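Local coordinates for hexokinase (Schistosoma mansoni, PDB 1BDG), which catalyses the ATP-dependent phosphorylation of glucose and other hexoses to hexose 6-phosphates, the first step of glycolysis, at residues 224-232 with 384-392. Residues are numbered along the deposited sequence; the frame is centred on the assembly and turned at random.
Sequences VAYIEDSSK and CILRRINRS. With SO4 (sulfate ion), chain E.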
loop_
_atom_site.group_PDB
_atom_site.type_symbol
_atom_site.label_atom_id
_atom_site.label_comp_id
_atom_site.label_asym_id
_atom_site.label_seq_id
_atom_site.Cartn_x
_atom_site.Cartn_y
_atom_site.Cartn_z
ATOM N N VAL A 224 1.253 0.825 -7.012
ATOM C CA VAL A 224 1.923 -0.057 -7.949
ATOM C C VAL A 224 3.042 0.731 -8.625
ATOM O O VAL A 224 3.011 1.973 -8.676
ATOM C CB VAL A 224 0.971 -0.550 -9.053
ATOM C CG1 VAL A 224 0.868 0.460 -10.170
ATOM C CG2 VAL A 224 1.442 -1.858 -9.595
ATOM N N ALA A 225 4.025 0.005 -9.143
ATOM C CA ALA A 225 5.150 0.591 -9.835
ATOM C C ALA A 225 5.357 -0.360 -10.986
ATOM O O ALA A 225 5.114 -1.556 -10.837
ATOM C CB ALA A 225 6.351 0.601 -8.941
ATOM N N TYR A 226 5.772 0.150 -12.138
ATOM C CA TYR A 226 5.977 -0.706 -13.301
ATOM C C TYR A 226 7.110 -0.186 -14.200
ATOM O O TYR A 226 7.513 0.970 -14.083
ATOM C CB TYR A 226 4.649 -0.840 -14.076
ATOM C CG TYR A 226 4.243 0.400 -14.828
ATOM C CD1 TYR A 226 3.625 1.458 -14.181
ATOM C CD2 TYR A 226 4.540 0.542 -16.185
ATOM C CE1 TYR A 226 3.323 2.644 -14.872
ATOM C CE2 TYR A 226 4.245 1.707 -16.880
ATOM C CZ TYR A 226 3.643 2.756 -16.224
ATOM O OH TYR A 226 3.379 3.925 -16.904
ATOM N N ILE A 227 7.659 -1.035 -15.067
ATOM C CA ILE A 227 8.723 -0.568 -15.961
ATOM C C ILE A 227 8.086 0.136 -17.158
ATOM O O ILE A 227 7.178 -0.409 -17.780
ATOM C CB ILE A 227 9.657 -1.696 -16.453
ATOM C CG1 ILE A 227 10.154 -2.546 -15.278
ATOM C CG2 ILE A 227 10.903 -1.069 -17.080
ATOM C CD1 ILE A 227 10.978 -3.761 -15.685
ATOM N N GLU A 228 8.569 1.337 -17.469
ATOM C CA GLU A 228 8.034 2.141 -18.567
ATOM C C GLU A 228 9.085 2.603 -19.569
ATOM O O GLU A 228 10.279 2.542 -19.324
ATOM C CB GLU A 228 7.304 3.369 -17.989
ATOM C CG GLU A 228 6.915 4.481 -18.980
ATOM C CD GLU A 228 5.725 4.136 -19.838
ATOM O OE1 GLU A 228 4.620 4.080 -19.275
ATOM O OE2 GLU A 228 5.882 3.928 -21.064
ATOM N N ASP A 229 8.597 3.036 -20.719
ATOM C CA ASP A 229 9.369 3.555 -21.837
ATOM C C ASP A 229 9.804 4.979 -21.424
ATOM O O ASP A 229 8.989 5.891 -21.324
ATOM C CB ASP A 229 8.394 3.597 -23.023
ATOM C CG ASP A 229 9.058 3.826 -24.353
ATOM O OD1 ASP A 229 9.673 4.886 -24.560
ATOM O OD2 ASP A 229 8.887 2.961 -25.230
ATOM N N SER A 230 11.089 5.192 -21.208
ATOM C CA SER A 230 11.553 6.515 -20.804
ATOM C C SER A 230 11.450 7.571 -21.900
ATOM O O SER A 230 12.102 8.617 -21.809
ATOM C CB SER A 230 12.992 6.451 -20.298
ATOM O OG SER A 230 13.856 6.099 -21.362
ATOM N N SER A 231 10.731 7.271 -22.980
ATOM C CA SER A 231 10.541 8.247 -24.062
ATOM C C SER A 231 9.226 8.947 -23.796
ATOM O O SER A 231 8.972 10.041 -24.308
ATOM C CB SER A 231 10.506 7.573 -25.411
ATOM N N LYS A 232 8.413 8.299 -22.963
ATOM C CA LYS A 232 7.105 8.788 -22.569
ATOM C C LYS A 232 7.144 9.551 -21.257
ATOM O O LYS A 232 6.292 10.386 -21.016
ATOM C CB LYS A 232 6.134 7.624 -22.433
ATOM C CG LYS A 232 6.022 6.769 -23.669
ATOM C CD LYS A 232 5.000 5.668 -23.472
ATOM C CE LYS A 232 4.716 4.944 -24.778
ATOM N NZ LYS A 232 3.740 3.845 -24.593
ATOM N N CYS A 384 -5.124 -2.508 -15.634
ATOM C CA CYS A 384 -4.796 -1.245 -16.265
ATOM C C CYS A 384 -3.306 -1.152 -16.538
ATOM O O CYS A 384 -2.891 -0.585 -17.550
ATOM C CB CYS A 384 -5.200 -0.076 -15.390
ATOM S SG CYS A 384 -4.315 1.399 -15.889
ATOM N N ILE A 385 -2.503 -1.673 -15.613
ATOM C CA ILE A 385 -1.047 -1.673 -15.741
ATOM C C ILE A 385 -0.666 -2.574 -16.907
ATOM O O ILE A 385 0.114 -2.193 -17.777
ATOM C CB ILE A 385 -0.382 -2.171 -14.439
ATOM C CG1 ILE A 385 -0.439 -1.084 -13.363
ATOM C CG2 ILE A 385 1.032 -2.594 -14.692
ATOM C CD1 ILE A 385 0.217 0.215 -13.761
ATOM N N LEU A 386 -1.250 -3.762 -16.937
ATOM C CA LEU A 386 -1.005 -4.730 -18.003
ATOM C C LEU A 386 -1.382 -4.138 -19.365
ATOM O O LEU A 386 -0.829 -4.529 -20.393
ATOM C CB LEU A 386 -1.809 -6.017 -17.759
ATOM C CG LEU A 386 -1.497 -6.789 -16.485
ATOM C CD1 LEU A 386 -2.155 -8.137 -16.565
ATOM C CD2 LEU A 386 -0.011 -6.950 -16.314
ATOM N N ARG A 387 -2.356 -3.234 -19.365
ATOM C CA ARG A 387 -2.790 -2.581 -20.592
ATOM C C ARG A 387 -1.818 -1.488 -21.012
ATOM O O ARG A 387 -1.835 -1.039 -22.148
ATOM C CB ARG A 387 -4.184 -1.992 -20.427
ATOM C CG ARG A 387 -5.259 -3.039 -20.356
ATOM C CD ARG A 387 -6.595 -2.509 -20.824
ATOM N NE ARG A 387 -7.684 -3.379 -20.387
ATOM C CZ ARG A 387 -8.805 -2.946 -19.814
ATOM N NH1 ARG A 387 -9.008 -1.646 -19.607
ATOM N NH2 ARG A 387 -9.734 -3.821 -19.459
ATOM N N ARG A 388 -0.979 -1.069 -20.074
ATOM C CA ARG A 388 0.019 -0.044 -20.313
ATOM C C ARG A 388 1.330 -0.734 -20.646
ATOM O O ARG A 388 1.835 -0.599 -21.756
ATOM C CB ARG A 388 0.150 0.847 -19.079
ATOM C CG ARG A 388 1.277 1.833 -19.125
ATOM C CD ARG A 388 0.926 3.076 -18.322
ATOM N NE ARG A 388 0.192 4.067 -19.119
ATOM C CZ ARG A 388 0.695 4.760 -20.147
ATOM N NH1 ARG A 388 1.944 4.599 -20.544
ATOM N NH2 ARG A 388 -0.061 5.634 -20.772
ATOM N N ILE A 389 1.876 -1.493 -19.703
ATOM C CA ILE A 389 3.114 -2.230 -19.948
ATOM C C ILE A 389 3.041 -2.908 -21.331
ATOM O O ILE A 389 3.969 -2.805 -22.132
ATOM C CB ILE A 389 3.364 -3.267 -18.818
ATOM C CG1 ILE A 389 3.929 -2.563 -17.587
ATOM C CG2 ILE A 389 4.281 -4.365 -19.268
ATOM C CD1 ILE A 389 4.793 -3.432 -16.731
ATOM N N ASN A 390 1.911 -3.553 -21.613
ATOM C CA ASN A 390 1.664 -4.210 -22.893
ATOM C C ASN A 390 2.501 -5.476 -23.203
ATOM O O ASN A 390 2.229 -6.171 -24.194
ATOM C CB ASN A 390 1.754 -3.181 -24.047
ATOM N N ARG A 391 3.487 -5.785 -22.362
ATOM C CA ARG A 391 4.315 -6.964 -22.558
ATOM C C ARG A 391 3.385 -8.166 -22.588
ATOM O O ARG A 391 2.377 -8.183 -21.888
ATOM C CB ARG A 391 5.302 -7.119 -21.400
ATOM C CG ARG A 391 6.389 -6.078 -21.387
ATOM C CD ARG A 391 7.419 -6.267 -20.264
ATOM N NE ARG A 391 8.504 -5.306 -20.477
ATOM C CZ ARG A 391 9.600 -5.190 -19.730
ATOM N NH1 ARG A 391 9.796 -5.980 -18.682
ATOM N NH2 ARG A 391 10.510 -4.270 -20.041
ATOM N N SER A 392 3.731 -9.184 -23.363
ATOM C CA SER A 392 2.894 -10.372 -23.459
ATOM C C SER A 392 3.086 -11.357 -22.302
ATOM O O SER A 392 2.311 -12.314 -22.172
ATOM C CB SER A 392 3.122 -11.066 -24.785
HETATM S S SO4 E . 0.459 6.321 -23.488
HETATM O O1 SO4 E . -0.936 6.067 -23.231
HETATM O O2 SO4 E . 1.240 5.235 -22.973
HETATM O O3 SO4 E . 0.660 6.432 -24.911
HETATM O O4 SO4 E . 0.865 7.540 -22.839
HETATM O O HOH W 1 4.365 1.790 -21.557
#
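Y226 lies among the side chains of I385, R388 and I389, and contributes the largest single share from strand 222-229 to the contact with the end of helix 357-389. CG stands between the backbone N and the carbonyl carbon (chi1 72°), which turns the ring toward the helix. I385 CD1 packs 3.7 Å from Y226 CD1, while I389 CG1, passing the other way, comes to 3.5 Å from Y226 CD2. Both isoleucines meet the ring obliquely, an apolar lining that suits the buried Y226. V224 and I385 meet tip to tip, CG1 to CD1, nearer the glucose site.

The polar contacts gather at the outer end. Y226 OH donates to the anti lone pair of E228 OE1, 2.7 Å away, while E228 OE2 accepts from D229 N and a water; together these fix the carboxylate's rotation. E228 OE1 also receives R388 NH1 at 3.0 Å, a salt bridge whose hydrogen bond is weak (133°), the carboxylate and guanidinium planes lying 58° apart. Arginine fits here because CG and CD lie against the ring's hydroxyl end while the charge reaches on to E228. K232 NZ bonds O2 of a sulfate, probably from the crystallisation liquor, modelled too close to R388 for its detail to be trusted. R391 NH2 forms a salt bridge with E243 on strand 243-247, while NH1 brushes I227 CD1.

Segments 224-229 and 384-389 run nearly parallel, axes 9.4 Å apart: a helix packed on the mixed sheet of the large subdomain, as in the actin-like ATPase fold of hexokinases.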